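Local coordinates for insecticidal Delta-Endotoxin Cry8Ea1 (Bacillus Thuringiensis, PDB 3EB7), which is an insecticidal three-domain Cry toxin that kills beetle larvae living underground, probably by inserting its helical N-terminal domain into gut-cell membranes to form pores, at residues A[63-74]-A[122-132]. Numbering follows the deposited sequence.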
loop_
_atom_site.group_PDB
_atom_site.type_symbol
_atom_site.label_atom_id
_atom_site.label_comp_id
_atom_site.label_asym_id
_atom_site.label_seq_id
_atom_site.Cartn_x
_atom_site.Cartn_y
_atom_site.Cartn_z
ATOM N N ILE A 63 14.071 18.460 12.759
ATOM C CA ILE A 63 14.186 19.377 11.622
ATOM C C ILE A 63 14.638 20.704 12.220
ATOM O O ILE A 63 14.146 21.079 13.277
ATOM C CB ILE A 63 12.845 19.542 10.805
ATOM C CG1 ILE A 63 12.439 18.186 10.167
ATOM C CG2 ILE A 63 12.999 20.594 9.689
ATOM C CD1 ILE A 63 10.939 18.058 9.823
ATOM N N ALA A 64 15.601 21.376 11.580
ATOM C CA ALA A 64 16.053 22.690 12.028
ATOM C C ALA A 64 14.863 23.653 12.008
ATOM O O ALA A 64 13.985 23.553 11.120
ATOM C CB ALA A 64 17.173 23.199 11.147
ATOM N N GLU A 65 14.830 24.539 13.008
ATOM C CA GLU A 65 13.756 25.524 13.224
ATOM C C GLU A 65 13.455 26.383 11.991
ATOM O O GLU A 65 12.287 26.636 11.648
ATOM C CB GLU A 65 14.099 26.449 14.405
ATOM C CG GLU A 65 13.066 27.595 14.614
ATOM C CD GLU A 65 11.657 27.100 15.012
ATOM O OE1 GLU A 65 10.684 27.871 14.868
ATOM O OE2 GLU A 65 11.516 25.946 15.473
ATOM N N TYR A 66 14.518 26.834 11.336
ATOM C CA TYR A 66 14.380 27.660 10.181
ATOM C C TYR A 66 13.619 26.905 9.111
ATOM O O TYR A 66 12.681 27.461 8.531
ATOM C CB TYR A 66 15.753 28.054 9.653
ATOM C CG TYR A 66 15.676 29.078 8.549
ATOM C CD1 TYR A 66 15.925 30.437 8.808
ATOM C CD2 TYR A 66 15.378 28.693 7.228
ATOM C CE1 TYR A 66 15.862 31.414 7.780
ATOM C CE2 TYR A 66 15.315 29.654 6.195
ATOM C CZ TYR A 66 15.552 31.009 6.487
ATOM O OH TYR A 66 15.486 31.944 5.469
ATOM N N ALA A 67 14.053 25.662 8.833
ATOM C CA ALA A 67 13.411 24.802 7.816
ATOM C C ALA A 67 11.951 24.453 8.190
ATOM O O ALA A 67 11.081 24.452 7.330
ATOM C CB ALA A 67 14.228 23.525 7.568
ATOM N N ARG A 68 11.693 24.177 9.469
ATOM C CA ARG A 68 10.327 23.910 9.904
ATOM C C ARG A 68 9.420 25.140 9.727
ATOM O O ARG A 68 8.312 25.037 9.129
ATOM C CB ARG A 68 10.281 23.433 11.354
ATOM C CG ARG A 68 8.851 23.209 11.872
ATOM C CD ARG A 68 8.788 22.855 13.379
ATOM N NE ARG A 68 9.968 22.127 13.834
ATOM C CZ ARG A 68 10.082 20.793 13.876
ATOM N NH1 ARG A 68 9.067 19.987 13.525
ATOM N NH2 ARG A 68 11.226 20.275 14.312
ATOM N N ALA A 69 9.880 26.280 10.257
ATOM C CA ALA A 69 9.110 27.546 10.231
ATOM C C ALA A 69 8.687 27.936 8.822
ATOM O O ALA A 69 7.521 28.295 8.603
ATOM C CB ALA A 69 9.892 28.687 10.861
ATOM N N LYS A 70 9.632 27.861 7.879
ATOM C CA LYS A 70 9.372 28.220 6.486
ATOM C C LYS A 70 8.378 27.295 5.778
ATOM O O LYS A 70 7.413 27.770 5.186
ATOM C CB LYS A 70 10.678 28.276 5.721
ATOM C CG LYS A 70 10.610 29.003 4.423
ATOM C CD LYS A 70 12.055 29.169 3.887
ATOM C CE LYS A 70 12.061 29.394 2.367
ATOM N NZ LYS A 70 13.421 29.720 1.817
ATOM N N ALA A 71 8.604 25.988 5.830
ATOM C CA ALA A 71 7.673 25.007 5.249
ATOM C C ALA A 71 6.245 25.200 5.822
ATOM O O ALA A 71 5.287 25.251 5.091
ATOM C CB ALA A 71 8.176 23.595 5.504
ATOM N N LEU A 72 6.126 25.374 7.130
ATOM C CA LEU A 72 4.828 25.604 7.776
ATOM C C LEU A 72 4.123 26.851 7.280
ATOM O O LEU A 72 2.904 26.819 7.064
ATOM C CB LEU A 72 4.997 25.650 9.307
ATOM C CG LEU A 72 4.723 24.438 10.202
ATOM C CD1 LEU A 72 4.599 23.048 9.492
ATOM C CD2 LEU A 72 5.673 24.391 11.406
ATOM N N ALA A 73 4.872 27.936 7.084
ATOM C CA ALA A 73 4.300 29.179 6.545
ATOM C C ALA A 73 3.851 29.044 5.097
ATOM O O ALA A 73 2.753 29.462 4.724
ATOM C CB ALA A 73 5.282 30.354 6.701
ATOM N N GLU A 74 4.706 28.428 4.289
ATOM C CA GLU A 74 4.394 28.127 2.892
ATOM C C GLU A 74 3.210 27.192 2.730
ATOM O O GLU A 74 2.393 27.396 1.839
ATOM C CB GLU A 74 5.620 27.524 2.211
ATOM C CG GLU A 74 6.797 28.496 2.175
ATOM C CD GLU A 74 8.039 27.909 1.513
ATOM O OE1 GLU A 74 8.820 28.689 0.964
ATOM O OE2 GLU A 74 8.259 26.684 1.541
ATOM N N SER A 122 11.484 23.417 -0.456
ATOM C CA SER A 122 11.374 23.529 1.013
ATOM C C SER A 122 11.011 22.225 1.701
ATOM O O SER A 122 11.201 22.112 2.901
ATOM C CB SER A 122 10.310 24.558 1.414
ATOM O OG SER A 122 10.613 25.835 0.896
ATOM N N PHE A 123 10.457 21.269 0.957
ATOM C CA PHE A 123 10.066 19.968 1.487
ATOM C C PHE A 123 11.145 18.875 1.266
ATOM O O PHE A 123 10.912 17.674 1.488
ATOM C CB PHE A 123 8.710 19.574 0.887
ATOM C CG PHE A 123 7.699 20.711 0.875
ATOM C CD1 PHE A 123 6.809 20.852 -0.180
ATOM C CD2 PHE A 123 7.640 21.644 1.947
ATOM C CE1 PHE A 123 5.871 21.899 -0.209
ATOM C CE2 PHE A 123 6.713 22.706 1.936
ATOM C CZ PHE A 123 5.828 22.832 0.852
ATOM N N ARG A 124 12.333 19.292 0.840
ATOM C CA ARG A 124 13.447 18.367 0.667
ATOM C C ARG A 124 14.746 19.107 0.926
ATOM O O ARG A 124 15.751 18.904 0.215
ATOM C CB ARG A 124 13.456 17.734 -0.730
ATOM C CG ARG A 124 13.310 18.743 -1.839
ATOM C CD ARG A 124 13.826 18.198 -3.143
ATOM N NE ARG A 124 13.484 19.033 -4.296
ATOM C CZ ARG A 124 14.225 20.041 -4.766
ATOM N NH1 ARG A 124 15.378 20.390 -4.189
ATOM N NH2 ARG A 124 13.789 20.706 -5.824
ATOM N N VAL A 125 14.726 19.943 1.967
ATOM C CA VAL A 125 15.925 20.676 2.400
ATOM C C VAL A 125 17.045 19.673 2.672
ATOM O O VAL A 125 16.819 18.618 3.328
ATOM C CB VAL A 125 15.660 21.569 3.638
ATOM C CG1 VAL A 125 16.957 22.324 4.086
ATOM C CG2 VAL A 125 14.531 22.531 3.348
ATOM N N THR A 126 18.231 19.995 2.137
ATOM C CA THR A 126 19.440 19.157 2.230
ATOM C C THR A 126 19.743 18.852 3.691
ATOM O O THR A 126 19.876 19.761 4.485
ATOM C CB THR A 126 20.676 19.858 1.574
ATOM O OG1 THR A 126 20.478 19.957 0.162
ATOM C CG2 THR A 126 21.990 19.088 1.830
ATOM N N GLY A 127 19.888 17.568 4.023
ATOM C CA GLY A 127 20.053 17.115 5.417
ATOM C C GLY A 127 18.754 16.717 6.118
ATOM O O GLY A 127 18.816 16.161 7.202
ATOM N N TYR A 128 17.594 16.989 5.483
ATOM C CA TYR A 128 16.255 16.824 6.084
ATOM C C TYR A 128 15.267 16.176 5.133
ATOM O O TYR A 128 14.072 16.190 5.368
ATOM C CB TYR A 128 15.688 18.175 6.575
ATOM C CG TYR A 128 16.621 18.866 7.564
ATOM C CD1 TYR A 128 17.352 19.991 7.192
ATOM C CD2 TYR A 128 16.792 18.367 8.846
ATOM C CE1 TYR A 128 18.229 20.621 8.072
ATOM C CE2 TYR A 128 17.676 18.969 9.741
ATOM C CZ TYR A 128 18.398 20.090 9.338
ATOM O OH TYR A 128 19.255 20.698 10.222
ATOM N N GLU A 129 15.764 15.596 4.054
ATOM C CA GLU A 129 14.907 15.006 3.052
ATOM C C GLU A 129 14.005 13.922 3.639
ATOM O O GLU A 129 12.869 13.793 3.230
ATOM C CB GLU A 129 15.763 14.418 1.934
ATOM C CG GLU A 129 16.651 15.426 1.234
ATOM C CD GLU A 129 18.067 15.490 1.801
ATOM O OE1 GLU A 129 18.338 15.045 2.956
ATOM O OE2 GLU A 129 18.925 16.002 1.055
ATOM N N VAL A 130 14.537 13.136 4.571
ATOM C CA VAL A 130 13.770 12.088 5.260
ATOM C C VAL A 130 12.724 12.648 6.269
ATOM O O VAL A 130 11.513 12.425 6.105
ATOM C CB VAL A 130 14.697 11.062 5.957
ATOM C CG1 VAL A 130 13.865 9.999 6.729
ATOM C CG2 VAL A 130 15.683 10.406 4.937
ATOM N N PRO A 131 13.169 13.402 7.292
ATOM C CA PRO A 131 12.108 13.869 8.198
ATOM C C PRO A 131 10.983 14.669 7.486
ATOM O O PRO A 131 9.863 14.724 7.993
ATOM C CB PRO A 131 12.861 14.743 9.221
ATOM C CG PRO A 131 14.157 15.091 8.536
ATOM C CD PRO A 131 14.494 13.900 7.688
ATOM N N LEU A 132 11.288 15.243 6.320
ATOM C CA LEU A 132 10.293 15.999 5.533
ATOM C C LEU A 132 9.595 15.187 4.437
ATOM O O LEU A 132 8.840 15.746 3.659
ATOM C CB LEU A 132 10.927 17.245 4.895
ATOM C CG LEU A 132 11.412 18.394 5.790
ATOM C CD1 LEU A 132 12.432 19.240 4.974
ATOM C CD2 LEU A 132 10.258 19.292 6.334
HETATM O O HOH W 1 11.976 24.378 4.573
#
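The hydroxyl of Ser-122 donates a hydrogen bond to Glu-74, OG to OE2 at 2.6 Å, and OE2 receives it through its syn lone pair, on the side of the other carboxylate oxygen. Glu-74 gets there because its chain runs extended beyond CG (chi2 179°), carrying the carboxylate off the helix to Ser-122, at the start of the connection that follows helix 99-119. Two turns earlier, a water bridges the two backbones, donating to Ala-67 O and to Ser-122 O, each at 2.9 Å; Ala-67 O is thereby tied to the loop as well as to its own helix, where it accepts from Ala-71 N.

Between and beyond these polar links the packing is apolar. The methyl of Ala-71 meets the Phe-123 ring at its edge, near the ring plane, with CB 4.0 Å from CE2; Val-135, Tyr-136 and Ala-139 of helix 133-153 also pack on that ring. Ala-67 CB packs more loosely on Val-125 CG2. At the start of the helix, the Tyr-128 ring packs against the backbone where Ile-63 passes into Ala-64, its CE2 3.7 Å from Ala-64 N and its OH 3.4 Å from Ala-64 CB, while Val-125 CG1 sits at the ring's edge within the type II turn 125-128. Ile-63 has CG1 beside its backbone N (chi1 -63°), and this branch reaches the loop: CG1 lies 3.6 Å from Pro-131 CB, and CD1 continues to Leu-132 CD2 at 3.8 Å. Met-52 of helix 47-59 also touches Ile-63.

Inside the helical N-terminal domain, then, apolar packing makes up most of the join between helix 65-93 and the connection from helix 99-119 to helix 133-153, while the Ser-122 to Glu-74 bond and the water set how the loop sits against the helix and give Ser-122 O a donor.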